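Local coordinates for protein putative transcription regulator (Lactobacillus plantarum, PDB 3K69) that probably binds DNA through a winged helix-turn-helix domain and regulates transcription as a dimer, at residues H16-L21 with L72-M77; R46-V51 with D84-P89. One frame throughout, in Å; residues are numbered along the deposited sequence.

Interaction 1. Residues H16-L21 with L72-M77; sequences HSILYL and LALADM
Ile18 and Leu74 meet where the first helix of a winged helix-turn-helix domain, 9-22, packs on the short 3-10 turn 74-76 that follows the wing strand 67-69. Leu74 reaches two residues of the helix, and Ile18 takes up two partners of its own. The CB of Leu74 leaves the turn obliquely, but CG, anti to the carbonyl carbon (chi1 -60°), swings both methyls towards the helix. CD2 comes to 3.6 Å from CG2 of Ile18, and the two side chains run past each other in opposite senses. CD1 reaches the neighbouring residue instead, lying 4.1 Å from CD2 of Leu19, whose side chain crosses that of Leu74 nearly at a right angle. The fork of Leu74 therefore spans two consecutive residues of the helix. All four touching side chains are buried, and the contact between them is wholly apolar. Helix 140-148 closes over the cluster through Met140, which touches Leu19, Leu74 and Met77, while Leu19 also packs on Ile116 of the second subunit, bringing the dimer partner up to this core. Met77, present as selenomethionine, is extended at chi2 (176°), which carries its selenium to 3.8 Å from the same Ile18 CG2 that meets Leu74.

Interaction 2. Residues R46-V51 with D84-P89; sequences RNILSV and DLTIPP
With chi1 near 180° in both residues, Val51 (173°) and Leu85 (-179°) send CG1 and CG, respectively, anti to their own backbone nitrogens and into contact between helix 46-54 and the end of helix 79-86. Val51 CG1 sits against the branch point of Leu85, 3.9 Å from CG and equally 3.9 Å from CD1; CD2 follows at 4.1 Å. A single valine methyl thus nestles against the whole isopropyl end of the leucine, the two side chains passing in opposite directions. Beside this pair the packing is looser: Ile48 CD1 stands 4.4 Å from Thr86 CG2. Thr86 presents its methyl to the contact, while its hydroxyl OG1 bonds back to the carbonyl oxygen of Leu82 in its own helix. Phe11 and Ala14 of helix 9-22 also pack on Thr86, and His55 and Tyr57 touch Leu85. The contact joins the presumed recognition helix of the helix-turn-helix to the helix after the wing, close to where the chain leaves helical geometry at Ile87. Only methyl and methine carbons meet between the two segments, so their association here rests on dispersion and the hydrophobic effect, and no directional bond between the two segments adds to it.

How the interactions relate
The segments of interactions 1 and 2 alternate along the chain; helix 9-22 is met by 72-77 and helix 46-54 by the end of helix 79-86, both from the part of the chain that follows the wing. The centres of the two contacts lie about 15 Å apart, yet they touch directly, Ser17 OG of 16-21 packing 3.6 Å from Leu49 CD2 of 46-51. Interaction 1 is the more enclosed and borders the second subunit; interaction 2 is partly buried and touched by no other chain. Together they tie the presumed DNA-binding domain to the segments leading towards the long helix 111-136.

Interaction 1. Residues H16-L21 with L72-M77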
loop_
_atom_site.group_PDB
_atom_site.type_symbol
_atom_site.label_atom_id
_atom_site.label_comp_id
_atom_site.label_asym_id
_atom_site.label_seq_id
_atom_site.Cartn_x
_atom_site.Cartn_y
_atom_site.Cartn_z
ATOM N N HIS A 16 11.654 6.954 13.582
ATOM C CA HIS A 16 12.586 6.521 14.617
ATOM C C HIS A 16 13.695 7.592 14.863
ATOM O O HIS A 16 14.036 7.911 16.022
ATOM C CB HIS A 16 13.163 5.166 14.219
ATOM C CG HIS A 16 13.810 4.430 15.331
ATOM N ND1 HIS A 16 13.867 3.050 15.374
ATOM C CD2 HIS A 16 14.435 4.874 16.452
ATOM C CE1 HIS A 16 14.510 2.682 16.471
ATOM N NE2 HIS A 16 14.854 3.770 17.147
ATOM N N SER A 17 14.212 8.194 13.783
ATOM C CA SER A 17 15.251 9.205 13.913
ATOM C C SER A 17 14.739 10.468 14.620
ATOM O O SER A 17 15.401 11.004 15.530
ATOM C CB SER A 17 15.858 9.544 12.534
ATOM O OG SER A 17 16.546 8.426 11.985
ATOM N N ILE A 18 13.565 10.950 14.212
ATOM C CA ILE A 18 12.928 12.077 14.908
ATOM C C ILE A 18 12.700 11.775 16.390
ATOM O O ILE A 18 12.971 12.616 17.240
ATOM C CB ILE A 18 11.618 12.523 14.231
ATOM C CG1 ILE A 18 11.933 12.996 12.796
ATOM C CG2 ILE A 18 10.967 13.653 15.057
ATOM C CD1 ILE A 18 10.714 13.108 11.853
ATOM N N LEU A 19 12.198 10.591 16.708
ATOM C CA LEU A 19 11.995 10.248 18.115
ATOM C C LEU A 19 13.327 10.216 18.885
ATOM O O LEU A 19 13.415 10.687 20.014
ATOM C CB LEU A 19 11.244 8.937 18.270
ATOM C CG LEU A 19 9.792 8.909 17.795
ATOM C CD1 LEU A 19 9.408 7.452 17.613
ATOM C CD2 LEU A 19 8.891 9.627 18.742
ATOM N N TYR A 20 14.370 9.710 18.253
ATOM C CA TYR A 20 15.663 9.616 18.898
ATOM C C TYR A 20 16.207 11.013 19.179
ATOM O O TYR A 20 16.641 11.316 20.316
ATOM C CB TYR A 20 16.654 8.822 18.062
ATOM C CG TYR A 20 17.953 8.566 18.791
ATOM C CD1 TYR A 20 18.099 7.428 19.595
ATOM C CD2 TYR A 20 19.022 9.470 18.718
ATOM C CE1 TYR A 20 19.290 7.167 20.291
ATOM C CE2 TYR A 20 20.232 9.220 19.429
ATOM C CZ TYR A 20 20.356 8.057 20.193
ATOM O OH TYR A 20 21.512 7.788 20.910
ATOM N N LEU A 21 16.140 11.872 18.160
ATOM C CA LEU A 21 16.590 13.256 18.310
ATOM C C LEU A 21 15.768 14.053 19.364
ATOM O O LEU A 21 16.321 14.876 20.081
ATOM C CB LEU A 21 16.636 13.956 16.954
ATOM C CG LEU A 21 17.666 13.366 15.962
ATOM C CD1 LEU A 21 17.526 13.924 14.581
ATOM C CD2 LEU A 21 19.120 13.468 16.450
ATOM N N LEU A 72 12.510 21.548 16.790
ATOM C CA LEU A 72 11.104 21.846 16.520
ATOM C C LEU A 72 10.214 20.842 17.283
ATOM O O LEU A 72 10.713 19.847 17.840
ATOM C CB LEU A 72 10.832 21.845 15.013
ATOM C CG LEU A 72 11.634 22.885 14.193
ATOM C CD1 LEU A 72 11.561 22.511 12.717
ATOM C CD2 LEU A 72 11.110 24.313 14.394
ATOM N N ALA A 73 8.909 21.133 17.323
ATOM C CA ALA A 73 7.946 20.356 18.095
ATOM C C ALA A 73 7.375 19.240 17.253
ATOM O O ALA A 73 6.947 19.482 16.112
ATOM C CB ALA A 73 6.791 21.259 18.565
ATOM N N LEU A 74 7.292 18.041 17.827
ATOM C CA LEU A 74 6.585 16.899 17.225
ATOM C C LEU A 74 5.125 17.229 16.894
ATOM O O LEU A 74 4.589 16.741 15.911
ATOM C CB LEU A 74 6.593 15.689 18.162
ATOM C CG LEU A 74 7.910 15.036 18.630
ATOM C CD1 LEU A 74 7.690 13.542 19.006
ATOM C CD2 LEU A 74 9.036 15.156 17.645
ATOM N N ALA A 75 4.489 18.080 17.704
ATOM C CA ALA A 75 3.097 18.462 17.456
ATOM C C ALA A 75 2.952 19.213 16.126
ATOM O O ALA A 75 1.905 19.188 15.530
ATOM C CB ALA A 75 2.496 19.258 18.642
ATOM N N ASP A 76 4.032 19.804 15.628
ATOM C CA ASP A 76 3.978 20.555 14.358
ATOM C C ASP A 76 4.375 19.765 13.115
ATOM O O ASP A 76 4.457 20.324 12.023
ATOM C CB ASP A 76 4.833 21.829 14.484
ATOM C CG ASP A 76 4.337 22.739 15.620
ATOM O OD1 ASP A 76 3.122 22.977 15.670
ATOM O OD2 ASP A 76 5.138 23.218 16.438
HETATM N N MSE A 77 4.594 18.467 13.290
HETATM C CA MSE A 77 4.943 17.539 12.217
HETATM C C MSE A 77 3.783 16.615 11.921
HETATM O O MSE A 77 3.564 15.628 12.629
HETATM C CB MSE A 77 6.127 16.704 12.622
HETATM C CG MSE A 77 7.290 17.550 13.010
HETATM SE SE MSE A 77 8.793 16.473 13.643
HETATM C CE MSE A 77 9.963 17.978 14.126
#

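Interaction 2. Residues R46-V51 with D84-P89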
loop_
_atom_site.group_PDB
_atom_site.type_symbol
_atom_site.label_atom_id
_atom_site.label_comp_id
_atom_site.label_asym_id
_atom_site.label_seq_id
_atom_site.Cartn_x
_atom_site.Cartn_y
_atom_site.Cartn_z
ATOM N N ARG A 46 21.470 7.626 5.630
ATOM C CA ARG A 46 22.097 8.902 5.279
ATOM C C ARG A 46 21.184 9.708 4.376
ATOM O O ARG A 46 21.029 10.916 4.554
ATOM C CB ARG A 46 23.471 8.639 4.606
ATOM C CG ARG A 46 24.154 9.833 3.877
ATOM C CD ARG A 46 25.614 9.463 3.332
ATOM N NE ARG A 46 26.448 10.630 2.983
ATOM C CZ ARG A 46 26.896 11.548 3.864
ATOM N NH1 ARG A 46 26.595 11.492 5.169
ATOM N NH2 ARG A 46 27.647 12.562 3.445
ATOM N N ASN A 47 20.577 9.037 3.415
ATOM C CA ASN A 47 19.690 9.705 2.498
ATOM C C ASN A 47 18.458 10.276 3.178
ATOM O O ASN A 47 18.080 11.406 2.909
ATOM C CB ASN A 47 19.259 8.799 1.344
ATOM C CG ASN A 47 18.387 9.531 0.341
ATOM O OD1 ASN A 47 18.852 10.433 -0.354
ATOM N ND2 ASN A 47 17.101 9.173 0.290
ATOM N N ILE A 48 17.824 9.497 4.040
ATOM C CA ILE A 48 16.615 9.981 4.731
ATOM C C ILE A 48 16.927 11.155 5.679
ATOM O O ILE A 48 16.177 12.113 5.727
ATOM C CB ILE A 48 15.877 8.822 5.456
ATOM C CG1 ILE A 48 15.150 7.992 4.410
ATOM C CG2 ILE A 48 14.817 9.362 6.466
ATOM C CD1 ILE A 48 14.067 8.813 3.631
ATOM N N LEU A 49 18.041 11.081 6.406
ATOM C CA LEU A 49 18.425 12.160 7.317
ATOM C C LEU A 49 18.665 13.451 6.509
ATOM O O LEU A 49 18.291 14.525 6.947
ATOM C CB LEU A 49 19.639 11.787 8.144
ATOM C CG LEU A 49 19.467 10.672 9.175
ATOM C CD1 LEU A 49 20.830 10.372 9.836
ATOM C CD2 LEU A 49 18.424 11.007 10.215
ATOM N N SER A 50 19.256 13.300 5.325
ATOM C CA SER A 50 19.500 14.403 4.405
ATOM C C SER A 50 18.194 15.004 3.904
ATOM O O SER A 50 18.017 16.217 3.953
ATOM C CB SER A 50 20.360 13.929 3.247
ATOM O OG SER A 50 20.256 14.793 2.154
ATOM N N VAL A 51 17.257 14.150 3.494
ATOM C CA VAL A 51 15.908 14.586 3.066
ATOM C C VAL A 51 15.175 15.336 4.208
ATOM O O VAL A 51 14.530 16.368 3.990
ATOM C CB VAL A 51 15.071 13.384 2.519
ATOM C CG1 VAL A 51 13.630 13.781 2.232
ATOM C CG2 VAL A 51 15.692 12.843 1.248
ATOM N N ASP A 84 4.235 11.190 3.156
ATOM C CA ASP A 84 4.247 11.588 1.772
ATOM C C ASP A 84 5.656 11.967 1.328
ATOM O O ASP A 84 6.058 11.660 0.193
ATOM C CB ASP A 84 3.249 12.721 1.490
ATOM C CG ASP A 84 1.783 12.329 1.728
ATOM O OD1 ASP A 84 1.410 11.117 1.812
ATOM O OD2 ASP A 84 0.988 13.285 1.865
ATOM N N LEU A 85 6.426 12.594 2.225
ATOM C CA LEU A 85 7.816 12.923 1.921
ATOM C C LEU A 85 8.695 11.685 1.805
ATOM O O LEU A 85 9.459 11.553 0.863
ATOM C CB LEU A 85 8.387 13.912 2.954
ATOM C CG LEU A 85 9.842 14.402 2.806
ATOM C CD1 LEU A 85 10.062 15.196 1.489
ATOM C CD2 LEU A 85 10.219 15.202 4.075
ATOM N N THR A 86 8.592 10.775 2.746
ATOM C CA THR A 86 9.476 9.628 2.789
ATOM C C THR A 86 9.061 8.521 1.827
ATOM O O THR A 86 9.898 7.742 1.416
ATOM C CB THR A 86 9.599 9.077 4.231
ATOM O OG1 THR A 86 8.328 8.636 4.699
ATOM C CG2 THR A 86 10.160 10.158 5.184
ATOM N N ILE A 87 7.768 8.438 1.500
ATOM C CA ILE A 87 7.250 7.420 0.576
ATOM C C ILE A 87 6.422 8.164 -0.477
ATOM O O ILE A 87 5.223 8.197 -0.385
ATOM C CB ILE A 87 6.447 6.298 1.316
ATOM C CG1 ILE A 87 7.333 5.623 2.367
ATOM C CG2 ILE A 87 5.947 5.202 0.328
ATOM C CD1 ILE A 87 6.654 4.579 3.138
ATOM N N PRO A 88 7.076 8.799 -1.466
ATOM C CA PRO A 88 6.312 9.715 -2.350
ATOM C C PRO A 88 5.204 9.010 -3.170
ATOM O O PRO A 88 5.325 7.835 -3.465
ATOM C CB PRO A 88 7.393 10.328 -3.269
ATOM C CG PRO A 88 8.705 9.985 -2.646
ATOM C CD PRO A 88 8.505 8.755 -1.807
ATOM N N PRO A 89 4.097 9.701 -3.468
ATOM C CA PRO A 89 3.023 9.049 -4.243
ATOM C C PRO A 89 3.485 8.467 -5.606
ATOM O O PRO A 89 4.234 9.112 -6.324
ATOM C CB PRO A 89 1.991 10.180 -4.453
ATOM C CG PRO A 89 2.243 11.147 -3.341
ATOM C CD PRO A 89 3.732 11.062 -3.041
#